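Local coordinates for protein pseudopodium-enriched atypical kinase 1 (Homo sapiens, PDB 6BHC) that adopts a protein kinase fold with an unusual catalytic cleft, is classed as a pseudokinase, dimerises in an unusual way and probably works in signalling as a scaffold, at residues Tyr176-Val180 with Glu288-Leu292; Asp260-Leu264 with Asn294-Glu298; Ala71-Thr75 with Leu132-Glu136. The protein carries 1 engineered substitution. All coordinates share one frame; numbering follows the deposited sequence.

Contact 1: Tyr176-Val180 with Glu288-Leu292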
loop_
_atom_site.group_PDB
_atom_site.type_symbol
_atom_site.label_atom_id
_atom_site.label_comp_id
_atom_site.label_asym_id
_atom_site.label_seq_id
_atom_site.Cartn_x
_atom_site.Cartn_y
_atom_site.Cartn_z
ATOM N N TYR A 176 20.515 -5.227 19.817
ATOM C CA TYR A 176 21.246 -6.430 19.430
ATOM C C TYR A 176 20.411 -7.684 19.659
ATOM O O TYR A 176 20.345 -8.561 18.790
ATOM C CB TYR A 176 22.571 -6.527 20.190
ATOM C CG TYR A 176 23.296 -7.824 19.902
ATOM C CD1 TYR A 176 24.004 -7.996 18.719
ATOM C CD2 TYR A 176 23.249 -8.886 20.797
ATOM C CE1 TYR A 176 24.653 -9.185 18.442
ATOM C CE2 TYR A 176 23.896 -10.076 20.529
ATOM C CZ TYR A 176 24.598 -10.220 19.351
ATOM O OH TYR A 176 25.244 -11.402 19.076
ATOM N N GLU A 177 19.771 -7.793 20.825
ATOM C CA GLU A 177 19.009 -8.999 21.129
ATOM C C GLU A 177 17.734 -9.101 20.302
ATOM O O GLU A 177 17.183 -10.199 20.174
ATOM C CB GLU A 177 18.688 -9.061 22.624
ATOM C CG GLU A 177 19.933 -9.135 23.505
ATOM C CD GLU A 177 19.641 -9.602 24.920
ATOM O OE1 GLU A 177 18.466 -9.888 25.234
ATOM O OE2 GLU A 177 20.596 -9.688 25.721
ATOM N N ARG A 178 17.254 -7.990 19.736
ATOM C CA ARG A 178 16.159 -8.082 18.776
ATOM C C ARG A 178 16.647 -8.646 17.447
ATOM O O ARG A 178 15.957 -9.460 16.823
ATOM C CB ARG A 178 15.501 -6.716 18.577
ATOM C CG ARG A 178 14.308 -6.757 17.627
ATOM C CD ARG A 178 13.555 -5.436 17.565
ATOM N NE ARG A 178 12.398 -5.536 16.679
ATOM C CZ ARG A 178 11.185 -5.914 17.070
ATOM N NH1 ARG A 178 10.959 -6.224 18.340
ATOM N NH2 ARG A 178 10.193 -5.983 16.194
ATOM N N GLN A 179 17.836 -8.227 16.998
ATOM C CA GLN A 179 18.423 -8.822 15.800
ATOM C C GLN A 179 18.653 -10.315 15.980
ATOM O O GLN A 179 18.526 -11.082 15.018
ATOM C CB GLN A 179 19.745 -8.134 15.449
ATOM C CG GLN A 179 19.640 -6.648 15.156
ATOM C CD GLN A 179 20.981 -6.045 14.777
ATOM O OE1 GLN A 179 21.516 -6.320 13.704
ATOM N NE2 GLN A 179 21.534 -5.227 15.665
ATOM N N VAL A 180 19.000 -10.743 17.196
ATOM C CA VAL A 180 19.169 -12.168 17.462
ATOM C C VAL A 180 17.855 -12.909 17.246
ATOM O O VAL A 180 17.823 -13.972 16.617
ATOM C CB VAL A 180 19.725 -12.382 18.883
ATOM C CG1 VAL A 180 19.632 -13.847 19.281
ATOM C CG2 VAL A 180 21.164 -11.904 18.959
ATOM N N GLU A 288 25.162 -18.921 22.428
ATOM C CA GLU A 288 26.334 -18.416 21.719
ATOM C C GLU A 288 26.055 -17.067 21.064
ATOM O O GLU A 288 26.908 -16.171 21.095
ATOM C CB GLU A 288 26.796 -19.441 20.682
ATOM C CG GLU A 288 27.304 -20.737 21.302
ATOM C CD GLU A 288 27.770 -21.749 20.271
ATOM O OE1 GLU A 288 27.170 -21.813 19.177
ATOM O OE2 GLU A 288 28.742 -22.480 20.557
ATOM N N MET A 289 24.872 -16.901 20.471
ATOM C CA MET A 289 24.509 -15.615 19.886
ATOM C C MET A 289 24.387 -14.517 20.934
ATOM O O MET A 289 24.530 -13.337 20.598
ATOM C CB MET A 289 23.202 -15.740 19.104
ATOM C CG MET A 289 23.315 -16.622 17.874
ATOM S SD MET A 289 21.812 -16.641 16.884
ATOM C CE MET A 289 21.763 -14.944 16.312
ATOM N N LEU A 290 24.128 -14.875 22.191
ATOM C CA LEU A 290 24.115 -13.916 23.285
ATOM C C LEU A 290 25.479 -13.779 23.952
ATOM O O LEU A 290 25.554 -13.352 25.110
ATOM C CB LEU A 290 23.055 -14.309 24.315
ATOM C CG LEU A 290 21.623 -14.276 23.781
ATOM C CD1 LEU A 290 20.643 -14.730 24.849
ATOM C CD2 LEU A 290 21.268 -12.885 23.273
ATOM N N HIS A 291 26.552 -14.141 23.244
ATOM C CA HIS A 291 27.924 -14.011 23.733
ATOM C C HIS A 291 28.152 -14.810 25.011
ATOM O O HIS A 291 28.927 -14.412 25.883
ATOM C CB HIS A 291 28.302 -12.541 23.932
ATOM C CG HIS A 291 28.261 -11.739 22.669
ATOM N ND1 HIS A 291 27.212 -10.906 22.348
ATOM C CD2 HIS A 291 29.130 -11.664 21.632
ATOM C CE1 HIS A 291 27.441 -10.341 21.176
ATOM N NE2 HIS A 291 28.599 -10.785 20.720
ATOM N N LEU A 292 27.483 -15.948 25.125
ATOM C CA LEU A 292 27.697 -16.881 26.213
ATOM C C LEU A 292 28.308 -18.171 25.675
ATOM O O LEU A 292 28.097 -18.521 24.510
ATOM C CB LEU A 292 26.382 -17.203 26.933
ATOM C CG LEU A 292 25.593 -16.004 27.461
ATOM C CD1 LEU A 292 24.245 -16.450 28.003
ATOM C CD2 LEU A 292 26.391 -15.270 28.526
#

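Contact 2: Asp260-Leu264 with Asn294-Glu298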
loop_
_atom_site.group_PDB
_atom_site.type_symbol
_atom_site.label_atom_id
_atom_site.label_comp_id
_atom_site.label_asym_id
_atom_site.label_seq_id
_atom_site.Cartn_x
_atom_site.Cartn_y
_atom_site.Cartn_z
ATOM N N ASP A 260 33.212 -32.608 19.858
ATOM C CA ASP A 260 32.126 -32.727 18.894
ATOM C C ASP A 260 30.820 -33.168 19.541
ATOM O O ASP A 260 29.741 -32.817 19.046
ATOM C CB ASP A 260 32.514 -33.714 17.786
ATOM C CG ASP A 260 31.579 -33.655 16.592
ATOM O OD1 ASP A 260 30.875 -32.639 16.432
ATOM O OD2 ASP A 260 31.555 -34.626 15.806
ATOM N N GLN A 261 30.892 -33.922 20.641
ATOM C CA GLN A 261 29.696 -34.365 21.343
ATOM C C GLN A 261 29.062 -33.270 22.190
ATOM O O GLN A 261 27.969 -33.481 22.728
ATOM C CB GLN A 261 30.021 -35.569 22.228
ATOM C CG GLN A 261 30.478 -36.799 21.461
ATOM C CD GLN A 261 30.912 -37.925 22.379
ATOM O OE1 GLN A 261 31.099 -37.726 23.579
ATOM N NE2 GLN A 261 31.075 -39.119 21.817
ATOM N N SER A 262 29.714 -32.112 22.323
ATOM C CA SER A 262 29.131 -31.017 23.087
ATOM C C SER A 262 27.886 -30.450 22.418
ATOM O O SER A 262 27.115 -29.739 23.073
ATOM C CB SER A 262 30.163 -29.907 23.293
ATOM O OG SER A 262 30.502 -29.291 22.062
ATOM N N ARG A 263 27.672 -30.748 21.137
ATOM C CA ARG A 263 26.497 -30.294 20.406
ATOM C C ARG A 263 25.570 -31.446 20.033
ATOM O O ARG A 263 24.709 -31.288 19.163
ATOM C CB ARG A 263 26.919 -29.525 19.154
ATOM C CG ARG A 263 27.807 -28.330 19.442
ATOM C CD ARG A 263 28.168 -27.586 18.169
ATOM N NE ARG A 263 28.989 -26.414 18.449
ATOM C CZ ARG A 263 28.500 -25.208 18.717
ATOM N NH1 ARG A 263 27.188 -25.010 18.739
ATOM N NH2 ARG A 263 29.324 -24.197 18.963
ATOM N N LEU A 264 25.731 -32.600 20.671
ATOM C CA LEU A 264 24.878 -33.755 20.433
ATOM C C LEU A 264 23.817 -33.849 21.521
ATOM O O LEU A 264 24.114 -33.685 22.707
ATOM C CB LEU A 264 25.698 -35.045 20.393
ATOM C CG LEU A 264 26.698 -35.188 19.247
ATOM C CD1 LEU A 264 27.381 -36.549 19.312
ATOM C CD2 LEU A 264 26.003 -34.982 17.909
ATOM N N ASN A 294 28.914 -22.268 25.112
ATOM C CA ASN A 294 28.092 -23.461 25.013
ATOM C C ASN A 294 27.783 -23.976 26.418
ATOM O O ASN A 294 28.717 -24.263 27.182
ATOM C CB ASN A 294 28.824 -24.523 24.191
ATOM C CG ASN A 294 28.022 -25.807 24.014
ATOM O OD1 ASN A 294 26.875 -25.915 24.444
ATOM N ND2 ASN A 294 28.632 -26.790 23.362
ATOM N N PRO A 295 26.507 -24.083 26.800
ATOM C CA PRO A 295 26.176 -24.488 28.179
ATOM C C PRO A 295 26.816 -25.794 28.607
ATOM O O PRO A 295 27.085 -25.984 29.802
ATOM C CB PRO A 295 24.646 -24.603 28.146
ATOM C CG PRO A 295 24.224 -23.709 27.044
ATOM C CD PRO A 295 25.307 -23.759 26.012
ATOM N N PHE A 296 27.067 -26.702 27.670
ATOM C CA PHE A 296 27.701 -27.977 27.966
ATOM C C PHE A 296 29.219 -27.901 27.887
ATOM O O PHE A 296 29.891 -28.929 28.024
ATOM C CB PHE A 296 27.151 -29.052 27.028
ATOM C CG PHE A 296 25.651 -29.128 27.032
ATOM C CD1 PHE A 296 24.987 -29.907 27.964
ATOM C CD2 PHE A 296 24.904 -28.394 26.123
ATOM C CE1 PHE A 296 23.608 -29.969 27.980
ATOM C CE2 PHE A 296 23.524 -28.448 26.134
ATOM C CZ PHE A 296 22.874 -29.236 27.064
ATOM N N ASP A 297 29.766 -26.706 27.665
ATOM C CA ASP A 297 31.181 -26.431 27.882
ATOM C C ASP A 297 31.438 -25.633 29.151
ATOM O O ASP A 297 32.500 -25.787 29.761
ATOM C CB ASP A 297 31.773 -25.671 26.690
ATOM C CG ASP A 297 31.948 -26.546 25.468
ATOM O OD1 ASP A 297 32.287 -27.737 25.628
ATOM O OD2 ASP A 297 31.749 -26.039 24.344
ATOM N N GLU A 298 30.493 -24.780 29.558
ATOM C CA GLU A 298 30.639 -24.055 30.817
ATOM C C GLU A 298 30.363 -24.963 32.009
ATOM O O GLU A 298 31.040 -24.870 33.040
ATOM C CB GLU A 298 29.709 -22.843 30.832
ATOM C CG GLU A 298 29.708 -22.059 32.135
ATOM C CD GLU A 298 28.764 -20.875 32.098
ATOM O OE1 GLU A 298 28.081 -20.694 31.069
ATOM O OE2 GLU A 298 28.708 -20.126 33.096
#

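Contact 3: Ala71-Thr75 with Leu132-Glu136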
loop_
_atom_site.group_PDB
_atom_site.type_symbol
_atom_site.label_atom_id
_atom_site.label_comp_id
_atom_site.label_asym_id
_atom_site.label_seq_id
_atom_site.Cartn_x
_atom_site.Cartn_y
_atom_site.Cartn_z
ATOM N N ALA A 71 33.629 -24.054 3.580
ATOM C CA ALA A 71 34.191 -23.545 2.338
ATOM C C ALA A 71 34.655 -22.110 2.534
ATOM O O ALA A 71 34.424 -21.491 3.575
ATOM C CB ALA A 71 33.173 -23.626 1.198
ATOM N N VAL A 72 35.317 -21.593 1.503
ATOM C CA VAL A 72 35.691 -20.189 1.412
ATOM C C VAL A 72 34.962 -19.592 0.216
ATOM O O VAL A 72 34.702 -20.278 -0.779
ATOM C CB VAL A 72 37.225 -20.015 1.295
ATOM C CG1 VAL A 72 37.738 -20.551 -0.037
ATOM C CG2 VAL A 72 37.623 -18.566 1.492
ATOM N N TYR A 73 34.605 -18.315 0.325
ATOM C CA TYR A 73 33.789 -17.641 -0.676
ATOM C C TYR A 73 34.552 -16.485 -1.305
ATOM O O TYR A 73 35.258 -15.743 -0.614
ATOM C CB TYR A 73 32.488 -17.111 -0.070
ATOM C CG TYR A 73 31.474 -18.178 0.255
ATOM C CD1 TYR A 73 30.555 -18.604 -0.697
ATOM C CD2 TYR A 73 31.423 -18.754 1.518
ATOM C CE1 TYR A 73 29.618 -19.574 -0.400
ATOM C CE2 TYR A 73 30.491 -19.725 1.824
ATOM C CZ TYR A 73 29.592 -20.132 0.861
ATOM O OH TYR A 73 28.662 -21.098 1.160
ATOM N N TYR A 74 34.386 -16.327 -2.617
ATOM C CA TYR A 74 34.974 -15.220 -3.357
ATOM C C TYR A 74 33.939 -14.663 -4.321
ATOM O O TYR A 74 33.308 -15.422 -5.061
ATOM C CB TYR A 74 36.219 -15.663 -4.136
ATOM C CG TYR A 74 37.415 -16.000 -3.278
ATOM C CD1 TYR A 74 37.605 -17.286 -2.791
ATOM C CD2 TYR A 74 38.366 -15.036 -2.970
ATOM C CE1 TYR A 74 38.703 -17.601 -2.011
ATOM C CE2 TYR A 74 39.467 -15.339 -2.193
ATOM C CZ TYR A 74 39.630 -16.623 -1.715
ATOM O OH TYR A 74 40.723 -16.931 -0.940
ATOM N N THR A 75 33.764 -13.345 -4.307
ATOM C CA THR A 75 32.936 -12.701 -5.315
ATOM C C THR A 75 33.620 -12.792 -6.673
ATOM O O THR A 75 34.835 -12.615 -6.785
ATOM C CB THR A 75 32.682 -11.239 -4.949
ATOM O OG1 THR A 75 33.927 -10.532 -4.907
ATOM C CG2 THR A 75 32.010 -11.143 -3.591
ATOM N N LEU A 132 44.706 -19.123 -2.271
ATOM C CA LEU A 132 43.319 -18.768 -1.996
ATOM C C LEU A 132 42.770 -19.514 -0.788
ATOM O O LEU A 132 41.877 -19.004 -0.101
ATOM C CB LEU A 132 42.451 -19.051 -3.223
ATOM C CG LEU A 132 42.777 -18.263 -4.493
ATOM C CD1 LEU A 132 41.934 -18.769 -5.655
ATOM C CD2 LEU A 132 42.551 -16.778 -4.255
ATOM N N LEU A 133 43.290 -20.707 -0.511
ATOM C CA LEU A 133 42.787 -21.532 0.577
ATOM C C LEU A 133 43.559 -21.230 1.853
ATOM O O LEU A 133 44.791 -21.366 1.865
ATOM C CB LEU A 133 42.915 -23.003 0.234
ATOM C CG LEU A 133 42.289 -23.404 -1.099
ATOM C CD1 LEU A 133 42.552 -24.868 -1.384
ATOM C CD2 LEU A 133 40.798 -23.111 -1.092
ATOM N N PRO A 134 42.893 -20.821 2.935
ATOM C CA PRO A 134 43.629 -20.555 4.179
ATOM C C PRO A 134 44.201 -21.807 4.819
ATOM O O PRO A 134 45.213 -21.716 5.523
ATOM C CB PRO A 134 42.574 -19.895 5.081
ATOM C CG PRO A 134 41.480 -19.455 4.153
ATOM C CD PRO A 134 41.475 -20.445 3.035
ATOM N N TRP A 135 43.592 -22.970 4.595
ATOM C CA TRP A 135 44.028 -24.211 5.221
ATOM C C TRP A 135 45.105 -24.937 4.422
ATOM O O TRP A 135 45.379 -26.109 4.699
ATOM C CB TRP A 135 42.831 -25.142 5.441
ATOM C CG TRP A 135 42.158 -25.578 4.172
ATOM C CD1 TRP A 135 42.494 -26.645 3.389
ATOM C CD2 TRP A 135 41.031 -24.958 3.541
ATOM N NE1 TRP A 135 41.649 -26.725 2.309
ATOM C CE2 TRP A 135 40.741 -25.701 2.379
ATOM C CE3 TRP A 135 40.240 -23.846 3.846
ATOM C CZ2 TRP A 135 39.693 -25.368 1.522
ATOM C CZ3 TRP A 135 39.201 -23.517 2.993
ATOM C CH2 TRP A 135 38.938 -24.275 1.845
ATOM N N GLU A 136 45.722 -24.271 3.447
ATOM C CA GLU A 136 46.771 -24.883 2.640
ATOM C C GLU A 136 48.033 -24.028 2.660
ATOM O O GLU A 136 48.124 -23.065 3.429
ATOM C CB GLU A 136 46.290 -25.091 1.201
ATOM C CG GLU A 136 45.207 -26.150 1.033
ATOM C CD GLU A 136 45.754 -27.465 0.509
ATOM O OE1 GLU A 136 46.526 -28.125 1.237
ATOM O OE2 GLU A 136 45.422 -27.834 -0.638
#

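Contact 1: Tyr176-Val180 with Glu288-Leu292
Tyr176 supplies the one hydrogen bond between these segments: its OH donates to Met289 O at 2.6 Å, in the plane of that carbonyl and at a C=O...O angle of 156°. The acceptor lies in turn at the edge of the tyrosine ring. With chi1 at 175°, CG stands opposite the backbone N, and the ring extends across to the end of the other helix; a tyrosine has both the length and the terminal donor for this.

That end is a Schellman motif: Leu292 N bonds to Tyr287 O and His291 N to Glu288 O, with His291, of positive phi, as C-prime residue. Helix 173-194 and helix 277-289 correspond to αE and αF of the kinase C-lobe, so the tyrosine meets αF where it stops.

Among the rings, Tyr176 and His291 meet obliquely, planes 32° apart, with His291 CE1 3.2 Å from Tyr176 OH. The imidazole is fixed by Val162 O at NE2 and by His169 at ND1.

In the apolar packing, the flexible Met289 thioether bends at chi3 to bring CE 3.8 Å from Val180 CG1. Separately, Leu290 CD2 rests 4.0 Å from Glu177 CG; the glutamate's carboxylate is taken by Ser319, Ser322 and His169.

Contact 2: Asp260-Leu264 with Asn294-Glu298
Ser262 and Phe296 bring the two backbones closest, their CA atoms 5.9 Å apart. Residues 261-262 form a short 3-10 segment within a loop, and the chain is tied behind it by Leu264 N donating to Gln261 O. Facing it, helix 295-298 starts just after Asn294, whose main-chain O accepts from both Asp297 N and Glu298 N.

Asn294 carries the polar contact by using both ends of its amide. It occupies the N-cap position, and its OD1 accepts a weak capping bond from Phe296 N. ND2 is directed at the other segment and gives a weak but nearly straight bond to Ser262 O, 3.3 Å long with an N-H...O angle of 174°. CG lies opposite the backbone N (chi1 -179°) and chi2 is only 4°, a setting that lets one group face its own helix and the loop at once. A further weak, bent bond from ND2 to Asp297 OD2 adds to the hold on the amide. Asparagine suits the place because it is acceptor and donor together.

The small side chain of Ser262 fits in front of the cap: its CB is 3.5 Å from Asn294 ND2 and 3.8 Å from Asp297 OD1, while its OG bonds to Arg259 O. Phe296 adds CB and CD2, each 4.0 Å from Ser262 O.

Helix 277-289, αF of the kinase fold, underlies both segments: Ile284 touches Arg263, Asn294 and Phe296, and Glu288 forms a salt bridge with Arg263. The end of the activation segment, just before helix 266-270, here packs on the short helix that follows αF.

Contact 3: Ala71-Thr75 with Leu132-Glu136
Tyr74 makes the polar link, reaching from its strand to the main chain of the facing loop. Its OH donates to Leu132 O over 2.5 Å, and it meets this oxygen in the carbonyl plane on a lone pair, with a C=O...O angle of 119°. The oxygen also lies near the plane of the ring, at its edge, so the phenol approaches with its hydroxyl leading. Tyrosine is well matched to this position: the ring reaches the loop within a buried contact, and the hydroxyl at its far end gives a donor to a carbonyl in a segment without regular helix or strand.

The same ring takes part in the apolar packing. Leu132 crosses it obliquely, placing CD2 3.9 Å from Tyr74 CZ and CB 3.6 Å from Tyr74 OH; one leucine thus offers the hydroxyl an acceptor and the ring a hydrophobic partner.

The setting is the kinase N-lobe. Strands 71-78 and 85-91 correspond to β2 and β3 and are hydrogen-bonded, with Val72 paired to Ile90 and Tyr74 to Val88, while residues 132-136 lie in the β4-β5 connection. Val72 and Tyr74, two residues apart, face this loop from the same side of their strand.

A second group of apolar contacts gathers at Val72. Its CG1, placed between the backbone N and the carbonyl carbon by a chi1 of 68°, packs against two partners together, 4.1 Å from Leu133 CD2 and 4.3 Å from Trp135 CH2. Ile90 also touches both Val72 and Leu133. A type I turn runs from Leu133 to Glu136, closed by a weak bond from Glu136 N to Leu133 O. The Trp135 chi1 of 63° turns the indole back, and Leu133 CB sits over the centre of one of its faces, 4.0 Å above the plane.

In the fold
From the N terminus, contact 3 closes first, bringing residues 132-136 back onto strand 71-78 and so fastening a connecting loop to the sheet of the N-lobe. It stands apart in the chain and in space, its nearest atoms about 17 Å from contact 1 and about 16 Å from contact 2. The other two belong to the C-lobe and cross. Contact 1 opens on helix 173-194, contact 2 opens at 260-264 before contact 1 closes at 288-292, and contact 2 then closes at 294-298. The C-terminal end of helix 277-289 belongs to contact 1, its earlier turns lie against both segments of contact 2, and the Arg263-Glu288 salt bridge links the two contacts directly.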